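Local atomic coordinates of predicted ATPase involved in replication control, Cdc46/Mcm family (Methanopyrus kandleri AV19, PDB entry 3F8T), a protein that probably binds ATP and single-stranded DNA and may act in DNA unwinding during replication, like MCM helicases. Residues I183-P188 / A406-P411; D203-F208 / L225-F230; E414-A419 / D470-D475; L445-R450 / W485-A490. The protein carries 2 engineered substitutions. All coordinates share one frame; numbering follows the deposited sequence.

Interaction 1. Residues I183-P188 / A406-P411; sequences IPEVHP and AIREHP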
loop_
_atom_site.group_PDB
_atom_site.type_symbol
_atom_site.label_atom_id
_atom_site.label_comp_id
_atom_site.label_asym_id
_atom_site.label_seq_id
_atom_site.Cartn_x
_atom_site.Cartn_y
_atom_site.Cartn_z
ATOM N N ILE A 183 1.540 -1.043 -3.419
ATOM C CA ILE A 183 2.239 0.207 -3.706
ATOM C C ILE A 183 2.590 0.321 -5.196
ATOM O O ILE A 183 2.761 -0.699 -5.862
ATOM C CB ILE A 183 3.479 0.411 -2.785
ATOM C CG1 ILE A 183 4.535 -0.674 -3.018
ATOM C CG2 ILE A 183 3.021 0.451 -1.315
ATOM C CD1 ILE A 183 5.954 -0.265 -2.560
ATOM N N PRO A 184 2.654 1.558 -5.721
ATOM C CA PRO A 184 2.966 1.791 -7.128
ATOM C C PRO A 184 4.320 1.219 -7.535
ATOM O O PRO A 184 5.268 1.253 -6.752
ATOM C CB PRO A 184 2.986 3.328 -7.244
ATOM C CG PRO A 184 2.174 3.808 -6.109
ATOM C CD PRO A 184 2.405 2.819 -4.996
ATOM N N GLU A 185 4.383 0.699 -8.757
ATOM C CA GLU A 185 5.614 0.216 -9.369
ATOM C C GLU A 185 6.412 1.362 -10.003
ATOM O O GLU A 185 5.851 2.234 -10.666
ATOM C CB GLU A 185 5.297 -0.803 -10.466
ATOM C CG GLU A 185 4.575 -2.061 -10.010
ATOM C CD GLU A 185 4.242 -2.982 -11.172
ATOM O OE1 GLU A 185 5.157 -3.286 -11.987
ATOM O OE2 GLU A 185 3.068 -3.404 -11.275
ATOM N N VAL A 186 7.725 1.331 -9.802
ATOM C CA VAL A 186 8.648 2.252 -10.429
ATOM C C VAL A 186 9.553 1.416 -11.334
ATOM O O VAL A 186 10.128 0.423 -10.902
ATOM C CB VAL A 186 9.484 3.015 -9.359
ATOM C CG1 VAL A 186 10.801 3.506 -9.914
ATOM C CG2 VAL A 186 8.688 4.182 -8.782
ATOM N N HIS A 187 9.650 1.809 -12.595
ATOM C CA HIS A 187 10.542 1.154 -13.543
ATOM C C HIS A 187 11.515 2.221 -14.041
ATOM O O HIS A 187 11.216 2.956 -15.003
ATOM C CB HIS A 187 9.754 0.489 -14.680
ATOM C CG HIS A 187 8.794 -0.564 -14.213
ATOM N ND1 HIS A 187 9.207 -1.779 -13.705
ATOM C CD2 HIS A 187 7.440 -0.581 -14.171
ATOM C CE1 HIS A 187 8.150 -2.498 -13.368
ATOM N NE2 HIS A 187 7.065 -1.795 -13.644
ATOM N N PRO A 188 12.674 2.337 -13.360
ATOM C CA PRO A 188 13.645 3.383 -13.651
ATOM C C PRO A 188 14.327 3.145 -14.992
ATOM O O PRO A 188 14.537 1.990 -15.383
ATOM C CB PRO A 188 14.664 3.247 -12.514
ATOM C CG PRO A 188 14.572 1.825 -12.090
ATOM C CD PRO A 188 13.127 1.444 -12.277
ATOM N N ALA A 406 13.113 -0.053 -4.028
ATOM C CA ALA A 406 13.760 -0.937 -3.051
ATOM C C ALA A 406 12.786 -1.964 -2.454
ATOM O O ALA A 406 13.131 -3.143 -2.313
ATOM C CB ALA A 406 14.410 -0.090 -1.924
ATOM N N ILE A 407 11.578 -1.508 -2.112
ATOM C CA ILE A 407 10.537 -2.368 -1.506
ATOM C C ILE A 407 10.119 -3.477 -2.460
ATOM O O ILE A 407 9.973 -4.639 -2.051
ATOM C CB ILE A 407 9.252 -1.564 -1.101
ATOM C CG1 ILE A 407 9.532 -0.605 0.055
ATOM C CG2 ILE A 407 8.058 -2.538 -0.704
ATOM C CD1 ILE A 407 8.354 0.388 0.295
ATOM N N ARG A 408 9.896 -3.114 -3.719
ATOM C CA ARG A 408 9.401 -4.068 -4.713
ATOM C C ARG A 408 10.514 -5.047 -5.101
ATOM O O ARG A 408 10.264 -6.237 -5.314
ATOM C CB ARG A 408 8.895 -3.340 -5.971
ATOM C CG ARG A 408 8.259 -4.303 -7.023
ATOM C CD ARG A 408 7.755 -3.537 -8.252
ATOM N NE ARG A 408 8.844 -2.755 -8.838
ATOM C CZ ARG A 408 9.630 -3.163 -9.832
ATOM N NH1 ARG A 408 9.434 -4.353 -10.408
ATOM N NH2 ARG A 408 10.607 -2.372 -10.259
ATOM N N GLU A 409 11.740 -4.540 -5.185
ATOM C CA GLU A 409 12.853 -5.340 -5.675
ATOM C C GLU A 409 13.515 -6.177 -4.598
ATOM O O GLU A 409 14.148 -7.183 -4.908
ATOM C CB GLU A 409 13.914 -4.478 -6.366
ATOM C CG GLU A 409 13.474 -3.878 -7.703
ATOM C CD GLU A 409 12.930 -4.927 -8.673
ATOM O OE1 GLU A 409 13.569 -5.977 -8.867
ATOM O OE2 GLU A 409 11.850 -4.696 -9.230
ATOM N N HIS A 410 13.396 -5.759 -3.340
ATOM C CA HIS A 410 14.017 -6.494 -2.225
ATOM C C HIS A 410 13.051 -6.754 -1.064
ATOM O O HIS A 410 13.303 -6.324 0.062
ATOM C CB HIS A 410 15.291 -5.767 -1.788
ATOM C CG HIS A 410 16.246 -5.562 -2.922
ATOM N ND1 HIS A 410 17.090 -6.557 -3.367
ATOM C CD2 HIS A 410 16.420 -4.517 -3.766
ATOM C CE1 HIS A 410 17.771 -6.122 -4.413
ATOM N NE2 HIS A 410 17.381 -4.886 -4.677
ATOM N N PRO A 411 11.932 -7.465 -1.341
ATOM C CA PRO A 411 10.905 -7.630 -0.313
ATOM C C PRO A 411 11.378 -8.496 0.843
ATOM O O PRO A 411 10.903 -8.327 1.970
ATOM C CB PRO A 411 9.756 -8.326 -1.056
ATOM C CG PRO A 411 10.430 -9.053 -2.201
ATOM C CD PRO A 411 11.564 -8.141 -2.605
#
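Arg408 carries most of this contact, meeting Glu185, Val186 and His187 through successive parts of its side chain. Its NH2 donates to Val186 O at 2.9 Å. The N-H...O angle of 121° makes this bond weak. Beside it, His187 CE1 lies over one face of the guanidinium, 3.7 Å from Arg408 NH1. The ring and guanidinium planes are 63° apart, so the two groups do not stack flat. Closer to the helix, Arg408 CD touches Glu185 CG at 3.9 Å. A separate apolar patch joins Ile183 CD1 to Ile407 CG2 at 3.6 Å, with Ile407 CD1 close by.

Second-shell bonds steady both sides. Glu409 OE2 forms a salt bridge with Arg408 NH1 at 2.7 Å, and Glu409 CD covers the guanidinium face opposite His187. On the loop side, His187 NE2 donates to Glu185 OE1 at 2.9 Å. The arginine chain runs extended from the helix through chi2 and bends at chi3 (56°), which brings its end alongside the loop. Replacing Arg408 by alanine is likely to leave Val186 O without this donor and Glu409 without its charged mate, and to uncover one side of the His187 ring.

The 183-188 segment belongs to the loop between strand 176-180, in the OB-fold region, and helix 190-201. It packs along the last turns of helix 396-409, where Val186 also touches Arg401 and Leu404. Pro188 reaches Tyr405 of the same helix, as well as Leu193 and Phe196 of helix 190-201.

Interaction 2. Residues D203-F208 / L225-F230; sequences DPLTTF and LALQLF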
loop_
_atom_site.group_PDB
_atom_site.type_symbol
_atom_site.label_atom_id
_atom_site.label_comp_id
_atom_site.label_asym_id
_atom_site.label_seq_id
_atom_site.Cartn_x
_atom_site.Cartn_y
_atom_site.Cartn_z
ATOM N N ASP A 203 25.614 6.558 1.822
ATOM C CA ASP A 203 25.043 6.340 3.144
ATOM C C ASP A 203 23.598 6.755 2.986
ATOM O O ASP A 203 23.256 7.926 3.272
ATOM C CB ASP A 203 25.795 7.207 4.181
ATOM C CG ASP A 203 25.282 7.033 5.616
ATOM O OD1 ASP A 203 24.342 6.241 5.874
ATOM O OD2 ASP A 203 25.840 7.725 6.508
ATOM N N PRO A 204 22.743 5.840 2.464
ATOM C CA PRO A 204 21.349 6.239 2.271
ATOM C C PRO A 204 20.614 6.444 3.594
ATOM O O PRO A 204 19.689 7.251 3.653
ATOM C CB PRO A 204 20.741 5.084 1.460
ATOM C CG PRO A 204 21.607 3.944 1.716
ATOM C CD PRO A 204 22.982 4.459 2.014
ATOM N N LEU A 205 21.023 5.736 4.645
ATOM C CA LEU A 205 20.359 5.893 5.946
ATOM C C LEU A 205 20.446 7.328 6.430
ATOM O O LEU A 205 19.443 7.913 6.797
ATOM C CB LEU A 205 20.941 4.948 7.001
ATOM C CG LEU A 205 20.348 5.077 8.408
ATOM C CD1 LEU A 205 18.826 4.840 8.425
ATOM C CD2 LEU A 205 21.033 4.113 9.340
ATOM N N THR A 206 21.649 7.900 6.413
ATOM C CA THR A 206 21.814 9.298 6.834
ATOM C C THR A 206 21.030 10.277 5.964
ATOM O O THR A 206 20.388 11.214 6.465
ATOM C CB THR A 206 23.313 9.677 6.914
ATOM O OG1 THR A 206 23.952 8.806 7.863
ATOM C CG2 THR A 206 23.462 11.100 7.393
ATOM N N THR A 207 21.057 10.047 4.656
ATOM C CA THR A 207 20.291 10.867 3.721
ATOM C C THR A 207 18.792 10.879 4.047
ATOM O O THR A 207 18.182 11.953 4.125
ATOM C CB THR A 207 20.527 10.392 2.285
ATOM O OG1 THR A 207 21.929 10.460 2.003
ATOM C CG2 THR A 207 19.784 11.251 1.310
ATOM N N PHE A 208 18.192 9.696 4.211
ATOM C CA PHE A 208 16.769 9.613 4.512
ATOM C C PHE A 208 16.462 10.190 5.891
ATOM O O PHE A 208 15.459 10.880 6.052
ATOM C CB PHE A 208 16.264 8.163 4.413
ATOM C CG PHE A 208 15.864 7.743 3.037
ATOM C CD1 PHE A 208 16.789 7.150 2.178
ATOM C CD2 PHE A 208 14.549 7.932 2.594
ATOM C CE1 PHE A 208 16.395 6.729 0.894
ATOM C CE2 PHE A 208 14.148 7.521 1.324
ATOM C CZ PHE A 208 15.081 6.934 0.463
ATOM N N LEU A 225 12.727 6.314 11.741
ATOM C CA LEU A 225 11.677 6.563 10.757
ATOM C C LEU A 225 12.101 6.213 9.330
ATOM O O LEU A 225 11.282 5.730 8.551
ATOM C CB LEU A 225 11.203 8.015 10.832
ATOM C CG LEU A 225 10.720 8.502 12.208
ATOM C CD1 LEU A 225 10.024 9.843 12.063
ATOM C CD2 LEU A 225 9.767 7.534 12.818
ATOM N N ALA A 226 13.361 6.486 8.982
ATOM C CA ALA A 226 13.898 6.044 7.683
ATOM C C ALA A 226 13.770 4.520 7.519
ATOM O O ALA A 226 13.224 4.027 6.529
ATOM C CB ALA A 226 15.343 6.470 7.530
ATOM N N LEU A 227 14.238 3.769 8.511
ATOM C CA LEU A 227 14.180 2.314 8.417
ATOM C C LEU A 227 12.725 1.814 8.473
ATOM O O LEU A 227 12.364 0.839 7.826
ATOM C CB LEU A 227 15.072 1.672 9.494
ATOM C CG LEU A 227 16.584 1.936 9.309
ATOM C CD1 LEU A 227 17.336 1.546 10.555
ATOM C CD2 LEU A 227 17.155 1.187 8.089
ATOM N N GLN A 228 11.872 2.485 9.236
ATOM C CA GLN A 228 10.439 2.145 9.168
ATOM C C GLN A 228 9.863 2.206 7.730
ATOM O O GLN A 228 9.164 1.283 7.298
ATOM C CB GLN A 228 9.607 3.003 10.127
ATOM C CG GLN A 228 8.106 2.691 10.030
ATOM C CD GLN A 228 7.288 3.549 10.947
ATOM O OE1 GLN A 228 7.465 4.770 10.985
ATOM N NE2 GLN A 228 6.384 2.921 11.714
ATOM N N LEU A 229 10.183 3.264 6.992
ATOM C CA LEU A 229 9.749 3.368 5.585
ATOM C C LEU A 229 10.188 2.155 4.774
ATOM O O LEU A 229 9.404 1.588 4.020
ATOM C CB LEU A 229 10.280 4.647 4.924
ATOM C CG LEU A 229 9.546 5.931 5.360
ATOM C CD1 LEU A 229 10.382 7.155 4.946
ATOM C CD2 LEU A 229 8.145 6.010 4.780
ATOM N N PHE A 230 11.422 1.728 4.998
ATOM C CA PHE A 230 11.998 0.576 4.300
ATOM C C PHE A 230 11.527 -0.786 4.838
ATOM O O PHE A 230 11.994 -1.844 4.384
ATOM C CB PHE A 230 13.518 0.698 4.277
ATOM C CG PHE A 230 14.012 1.659 3.215
ATOM C CD1 PHE A 230 14.114 3.026 3.480
ATOM C CD2 PHE A 230 14.330 1.194 1.939
ATOM C CE1 PHE A 230 14.540 3.910 2.491
ATOM C CE2 PHE A 230 14.769 2.072 0.948
ATOM C CZ PHE A 230 14.878 3.431 1.229
#
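Two helices of the MCM P-loop domain meet here, through a T-shaped pair of Phe208 and Phe230 and a small apolar cluster beside it. Phe230 follows directly after the second helix. The edge of the Phe230 ring points at the face of Phe208. Their centroids are 4.9 Å apart and their planes stand at 90°. Phe230 CE1 sits over the centre of the Phe208 ring, and Phe230 CZ is 3.6 Å from Phe208 CZ. A serine in place of Phe208 would probably open a gap where the ring packs on Phe230 and Tyr402, and leave the Phe230 edge without its aromatic face.

At the backbone end of the same side chain, Phe208 CB touches Ala226 CB at 3.7 Å. The small alanine lets the chains come close at this point. Leu205 has CG anti to the backbone N (chi1 178°), which carries CD1 across to the other helix. There CD1 meets Leu227 CG at 3.8 Å and Ala226 CB at 3.9 Å. The axes of segments 204-208 and 225-229 approach to 9.4 Å at 108°.

The first helix is N-capped by Asp203, whose OD1 accepts from Thr206 N at 3.2 Å. Thr206 OG1 donates to Asp203 OD2 at 2.6 Å. Around the cluster, Met465 touches Leu205, Leu227 and Phe230, while Tyr402 touches both phenylalanines. The two helices precede strand 242-245, the first strand of the parallel five-stranded sheet. Helical packing ahead of that strand, with sheet order 2-3-4-1-5, matches the AAA+ ATPase fold.

Interaction 3. Residues E414-A419 / D470-D475; sequences ELTEEA and DVEPED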
loop_
_atom_site.group_PDB
_atom_site.type_symbol
_atom_site.label_atom_id
_atom_site.label_comp_id
_atom_site.label_asym_id
_atom_site.label_seq_id
_atom_site.Cartn_x
_atom_site.Cartn_y
_atom_site.Cartn_z
ATOM N N GLU A 414 17.461 -11.780 3.752
ATOM C CA GLU A 414 17.656 -12.814 4.767
ATOM C C GLU A 414 19.034 -12.690 5.405
ATOM O O GLU A 414 20.003 -12.309 4.757
ATOM C CB GLU A 414 17.473 -14.228 4.157
ATOM C CG GLU A 414 16.085 -14.514 3.527
ATOM C CD GLU A 414 14.934 -14.650 4.532
ATOM O OE1 GLU A 414 15.180 -14.696 5.758
ATOM O OE2 GLU A 414 13.764 -14.722 4.089
ATOM N N LEU A 415 19.104 -13.007 6.695
ATOM C CA LEU A 415 20.377 -13.054 7.402
ATOM C C LEU A 415 21.392 -13.962 6.723
ATOM O O LEU A 415 21.070 -15.112 6.411
ATOM C CB LEU A 415 20.153 -13.613 8.806
ATOM C CG LEU A 415 19.242 -12.833 9.750
ATOM C CD1 LEU A 415 18.941 -13.687 11.016
ATOM C CD2 LEU A 415 19.933 -11.519 10.079
ATOM N N THR A 416 22.605 -13.447 6.514
ATOM C CA THR A 416 23.764 -14.298 6.269
ATOM C C THR A 416 24.128 -14.989 7.576
ATOM O O THR A 416 23.697 -14.580 8.666
ATOM C CB THR A 416 25.011 -13.538 5.754
ATOM O OG1 THR A 416 25.552 -12.701 6.787
ATOM C CG2 THR A 416 24.700 -12.718 4.506
ATOM N N GLU A 417 24.926 -16.048 7.450
ATOM C CA GLU A 417 25.390 -16.798 8.601
ATOM C C GLU A 417 26.043 -15.871 9.625
ATOM O O GLU A 417 25.687 -15.907 10.801
ATOM C CB GLU A 417 26.355 -17.906 8.150
ATOM C CG GLU A 417 26.259 -19.146 8.982
ATOM C CD GLU A 417 26.583 -18.872 10.421
ATOM O OE1 GLU A 417 27.644 -18.252 10.667
ATOM O OE2 GLU A 417 25.781 -19.251 11.301
ATOM N N GLU A 418 26.977 -15.036 9.180
ATOM C CA GLU A 418 27.667 -14.113 10.079
ATOM C C GLU A 418 26.763 -13.030 10.689
ATOM O O GLU A 418 27.011 -12.578 11.813
ATOM C CB GLU A 418 28.902 -13.493 9.418
ATOM C CG GLU A 418 30.041 -14.513 9.164
ATOM C CD GLU A 418 30.381 -15.371 10.397
ATOM O OE1 GLU A 418 31.017 -14.853 11.350
ATOM O OE2 GLU A 418 30.017 -16.574 10.411
ATOM N N ALA A 419 25.724 -12.625 9.951
ATOM C CA ALA A 419 24.726 -11.683 10.471
ATOM C C ALA A 419 23.890 -12.339 11.567
ATOM O O ALA A 419 23.552 -11.701 12.568
ATOM C CB ALA A 419 23.814 -11.191 9.352
ATOM N N ASP A 470 20.767 -9.611 1.092
ATOM C CA ASP A 470 21.559 -10.197 2.161
ATOM C C ASP A 470 21.678 -9.241 3.347
ATOM O O ASP A 470 22.233 -8.145 3.231
ATOM C CB ASP A 470 22.940 -10.591 1.636
ATOM C CG ASP A 470 22.864 -11.623 0.523
ATOM O OD1 ASP A 470 21.995 -12.511 0.576
ATOM O OD2 ASP A 470 23.664 -11.525 -0.422
ATOM N N VAL A 471 21.128 -9.646 4.488
ATOM C CA VAL A 471 21.341 -8.895 5.728
ATOM C C VAL A 471 22.726 -9.244 6.270
ATOM O O VAL A 471 23.017 -10.416 6.518
ATOM C CB VAL A 471 20.263 -9.209 6.782
ATOM C CG1 VAL A 471 20.415 -8.284 7.982
ATOM C CG2 VAL A 471 18.869 -9.100 6.163
ATOM N N GLU A 472 23.568 -8.227 6.455
ATOM C CA GLU A 472 24.974 -8.412 6.850
ATOM C C GLU A 472 25.203 -7.935 8.285
ATOM O O GLU A 472 24.353 -7.226 8.833
ATOM C CB GLU A 472 25.887 -7.628 5.899
ATOM C CG GLU A 472 25.620 -7.878 4.418
ATOM C CD GLU A 472 26.460 -9.001 3.840
ATOM O OE1 GLU A 472 27.046 -9.778 4.628
ATOM O OE2 GLU A 472 26.536 -9.103 2.588
ATOM N N PRO A 473 26.343 -8.322 8.913
ATOM C CA PRO A 473 26.627 -7.842 10.284
ATOM C C PRO A 473 26.518 -6.321 10.467
ATOM O O PRO A 473 26.058 -5.835 11.523
ATOM C CB PRO A 473 28.067 -8.326 10.527
ATOM C CG PRO A 473 28.147 -9.598 9.744
ATOM C CD PRO A 473 27.402 -9.246 8.448
ATOM N N GLU A 474 26.925 -5.582 9.445
ATOM C CA GLU A 474 26.827 -4.131 9.449
ATOM C C GLU A 474 25.374 -3.631 9.610
ATOM O O GLU A 474 25.139 -2.616 10.293
ATOM C CB GLU A 474 27.452 -3.583 8.172
ATOM C CG GLU A 474 28.998 -3.668 8.140
ATOM C CD GLU A 474 29.559 -5.096 8.154
ATOM O OE1 GLU A 474 28.939 -6.018 7.553
ATOM O OE2 GLU A 474 30.638 -5.283 8.781
ATOM N N ASP A 475 24.419 -4.338 8.995
ATOM C CA ASP A 475 22.984 -4.019 9.125
ATOM C C ASP A 475 22.487 -4.322 10.540
ATOM O O ASP A 475 21.629 -3.612 11.066
ATOM C CB ASP A 475 22.119 -4.806 8.125
ATOM C CG ASP A 475 22.552 -4.615 6.667
ATOM O OD1 ASP A 475 22.845 -3.469 6.260
ATOM O OD2 ASP A 475 22.596 -5.617 5.918
HETATM O O HOH W 1 21.275 -14.054 3.022
HETATM O O HOH W 2 27.933 -11.736 5.884
#
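Leu415 and Val471 pair in a short parallel two-stranded sheet within the AAA-lid domain, and each strand runs straight into a helix. Val471 N donates to Glu414 O at 2.9 Å. Val471 O then accepts from Thr416 N at 3.1 Å, in the carbonyl plane and almost straight at 178°. On the sheet face that carries Leu415 and Val471, Leu415 CD2 touches Val471 CG1 at 3.9 Å.

Thr416 is the N-cap of helix 417-439, and its side chain can be followed outward. CB lies 3.8 Å from Val471 O. OG1 sits between the backbone N and the carbonyl carbon (chi1 69°), a position that turns it back over the start of the helix. There it accepts from Ala419 N at 3.2 Å. OG1 also bonds a water that donates to Glu472 OE1, so the threonine is tied across to segment 470-475. CG2 also faces that segment: it lies 3.5 Å from Val471 O and near Glu472 OE1 and Asp470 CB.

The second helix start is held the other way round. Glu472 is at the N-cap position, but here its backbone N donates to Asp475 OD2, which also has a salt bridge to Arg466. Pro473 follows, with its CG against Glu418 CB and its CD near Ala419 CB. Another water donates to Glu414 O at 2.8 Å and to Asp470 OD1 at 3.0 Å.

Interaction 4. Residues L445-R450 / W485-A490; sequences LPVTRR and WYLETA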
loop_
_atom_site.group_PDB
_atom_site.type_symbol
_atom_site.label_atom_id
_atom_site.label_comp_id
_atom_site.label_asym_id
_atom_site.label_seq_id
_atom_site.Cartn_x
_atom_site.Cartn_y
_atom_site.Cartn_z
ATOM N N LEU A 445 14.822 -1.784 31.372
ATOM C CA LEU A 445 13.840 -2.493 30.563
ATOM C C LEU A 445 14.366 -3.881 30.217
ATOM O O LEU A 445 15.562 -4.034 29.937
ATOM C CB LEU A 445 13.496 -1.700 29.291
ATOM C CG LEU A 445 12.624 -0.444 29.427
ATOM C CD1 LEU A 445 12.529 0.328 28.121
ATOM C CD2 LEU A 445 11.225 -0.760 29.933
ATOM N N PRO A 446 13.488 -4.906 30.250
ATOM C CA PRO A 446 13.939 -6.236 29.829
ATOM C C PRO A 446 14.275 -6.269 28.340
ATOM O O PRO A 446 13.739 -5.471 27.573
ATOM C CB PRO A 446 12.728 -7.133 30.115
ATOM C CG PRO A 446 11.560 -6.211 30.091
ATOM C CD PRO A 446 12.075 -4.911 30.664
ATOM N N VAL A 447 15.168 -7.179 27.965
ATOM C CA VAL A 447 15.466 -7.482 26.576
ATOM C C VAL A 447 14.900 -8.877 26.301
ATOM O O VAL A 447 15.420 -9.897 26.794
ATOM C CB VAL A 447 16.985 -7.363 26.283
ATOM C CG1 VAL A 447 17.353 -7.946 24.918
ATOM C CG2 VAL A 447 17.409 -5.902 26.367
ATOM N N THR A 448 13.803 -8.892 25.546
ATOM C CA THR A 448 13.016 -10.098 25.292
ATOM C C THR A 448 13.014 -10.473 23.804
ATOM O O THR A 448 13.656 -9.808 22.990
ATOM C CB THR A 448 11.558 -9.905 25.750
ATOM O OG1 THR A 448 10.861 -9.075 24.817
ATOM C CG2 THR A 448 11.485 -9.279 27.159
ATOM N N ARG A 449 12.271 -11.524 23.449
ATOM C CA ARG A 449 12.133 -11.905 22.045
ATOM C C ARG A 449 11.657 -10.740 21.174
ATOM O O ARG A 449 12.021 -10.681 20.005
ATOM C CB ARG A 449 11.206 -13.120 21.866
ATOM C CG ARG A 449 9.804 -12.945 22.461
ATOM C CD ARG A 449 8.917 -14.158 22.197
ATOM N NE ARG A 449 8.597 -14.300 20.776
ATOM C CZ ARG A 449 7.437 -14.752 20.305
ATOM N NH1 ARG A 449 6.458 -15.101 21.134
ATOM N NH2 ARG A 449 7.249 -14.842 18.995
ATOM N N ARG A 450 10.859 -9.829 21.745
ATOM C CA ARG A 450 10.361 -8.649 21.024
ATOM C C ARG A 450 11.522 -7.796 20.527
ATOM O O ARG A 450 11.501 -7.316 19.392
ATOM C CB ARG A 450 9.438 -7.793 21.911
ATOM C CG ARG A 450 8.096 -8.446 22.240
ATOM C CD ARG A 450 7.256 -7.612 23.223
ATOM N NE ARG A 450 7.931 -7.433 24.509
ATOM C CZ ARG A 450 8.583 -6.328 24.877
ATOM N NH1 ARG A 450 8.635 -5.260 24.073
ATOM N NH2 ARG A 450 9.178 -6.286 26.069
ATOM N N TRP A 485 19.532 2.404 21.898
ATOM C CA TRP A 485 19.261 3.824 22.147
ATOM C C TRP A 485 17.868 4.002 22.747
ATOM O O TRP A 485 17.715 4.695 23.754
ATOM C CB TRP A 485 19.425 4.637 20.862
ATOM C CG TRP A 485 19.220 6.120 21.015
ATOM C CD1 TRP A 485 20.169 7.061 21.330
ATOM C CD2 TRP A 485 17.992 6.832 20.849
ATOM N NE1 TRP A 485 19.595 8.317 21.375
ATOM C CE2 TRP A 485 18.261 8.201 21.081
ATOM C CE3 TRP A 485 16.686 6.447 20.536
ATOM C CZ2 TRP A 485 17.273 9.182 21.003
ATOM C CZ3 TRP A 485 15.701 7.425 20.454
ATOM C CH2 TRP A 485 16.002 8.777 20.683
ATOM N N TYR A 486 16.869 3.364 22.135
ATOM C CA TYR A 486 15.495 3.311 22.662
ATOM C C TYR A 486 15.432 2.778 24.097
ATOM O O TYR A 486 14.814 3.391 24.983
ATOM C CB TYR A 486 14.615 2.437 21.742
ATOM C CG TYR A 486 13.394 1.827 22.411
ATOM C CD1 TYR A 486 12.555 2.609 23.199
ATOM C CD2 TYR A 486 13.071 0.482 22.242
ATOM C CE1 TYR A 486 11.436 2.074 23.825
ATOM C CE2 TYR A 486 11.932 -0.079 22.875
ATOM C CZ TYR A 486 11.123 0.741 23.660
ATOM O OH TYR A 486 9.974 0.272 24.291
ATOM N N LEU A 487 16.043 1.619 24.324
ATOM C CA LEU A 487 16.001 0.987 25.647
ATOM C C LEU A 487 16.669 1.851 26.726
ATOM O O LEU A 487 16.173 1.944 27.864
ATOM C CB LEU A 487 16.645 -0.393 25.601
ATOM C CG LEU A 487 15.937 -1.481 24.782
ATOM C CD1 LEU A 487 16.792 -2.734 24.782
ATOM C CD2 LEU A 487 14.521 -1.788 25.288
ATOM N N GLU A 488 17.774 2.484 26.353
ATOM C CA GLU A 488 18.553 3.295 27.275
ATOM C C GLU A 488 17.904 4.635 27.558
ATOM O O GLU A 488 17.762 5.015 28.723
ATOM C CB GLU A 488 20.004 3.433 26.794
ATOM C CG GLU A 488 20.797 2.137 27.030
ATOM C CD GLU A 488 22.059 1.993 26.168
ATOM O OE1 GLU A 488 22.633 3.021 25.744
ATOM O OE2 GLU A 488 22.486 0.834 25.936
ATOM N N THR A 489 17.473 5.328 26.508
ATOM C CA THR A 489 16.810 6.624 26.655
ATOM C C THR A 489 15.473 6.533 27.390
ATOM O O THR A 489 15.088 7.471 28.100
ATOM C CB THR A 489 16.616 7.336 25.312
ATOM O OG1 THR A 489 15.753 6.554 24.464
ATOM C CG2 THR A 489 17.956 7.530 24.620
ATOM N N ALA A 490 14.782 5.400 27.240
ATOM C CA ALA A 490 13.510 5.149 27.934
ATOM C C ALA A 490 13.621 5.270 29.457
ATOM O O ALA A 490 12.651 5.650 30.133
ATOM C CB ALA A 490 12.975 3.782 27.571
HETATM O O HOH W 3 16.723 0.015 29.850
#
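Leu445, Val447, Leu487 and Ala490 form the apolar part of this contact. Leu445 CD1 lies against Ala490 CB at 3.5 Å. The same methyl is 4.1 Å from Leu487 CD2, and Leu445 CB is also 4.1 Å from Leu487 CD2. With CG beside its backbone N (chi1 -67°), Leu487 reaches over to segment 445-450, where its two methyls serve different partners. CD2 faces Leu445, while CD1 meets Val447 CG2 at 3.6 Å. The Val447 and Leu487 side chains cross at about a right angle.

The polar link across the segments is a bridging water. It accepts from Leu445 N at 3.0 Å and donates to Leu487 O at 2.8 Å. No direct hydrogen bond joins the two segments.

Other bonds shape each segment from within. Thr448 is the N-cap of helix 449-465, and its OG1 accepts from Arg450 N at 3.2 Å. In the other segment, Thr489 N and OG1 both donate to Trp485 O near the end of helix 473-489.

The contact thus sets the stretch leading into helix 449-465 against the end of helix 473-489. Val447 also packs on Tyr427 and Val434 of helix 417-439. Ala490 touches Phe376, and Tyr486 touches Leu373 and Ile374, all on strand 373-376 at an edge of the five-stranded parallel sheet.

How the interactions relate
Interactions 1 and 2 touch directly: Ala406 CB lies 3.6 Å from Phe230 CE2. In sequence, interaction 2 is nested inside the loop that interaction 1 closes. Interaction 3 adjoins interaction 1 in the chain, because strand 414-415 follows helix 396-409, yet their centres are 22 Å apart. Interactions 3 and 4 share helix 473-489, at its start and end, and their segments alternate along the chain. Their nearest atoms are about 12 Å apart. Interaction 2 comes within about 7 Å of interaction 3 and about 9 Å of interaction 4, nearest atoms. Helix 449-465 joins them: it starts in interaction 4, its Met465 packs on interaction 2, and its Ala459 touches Val471 of interaction 3.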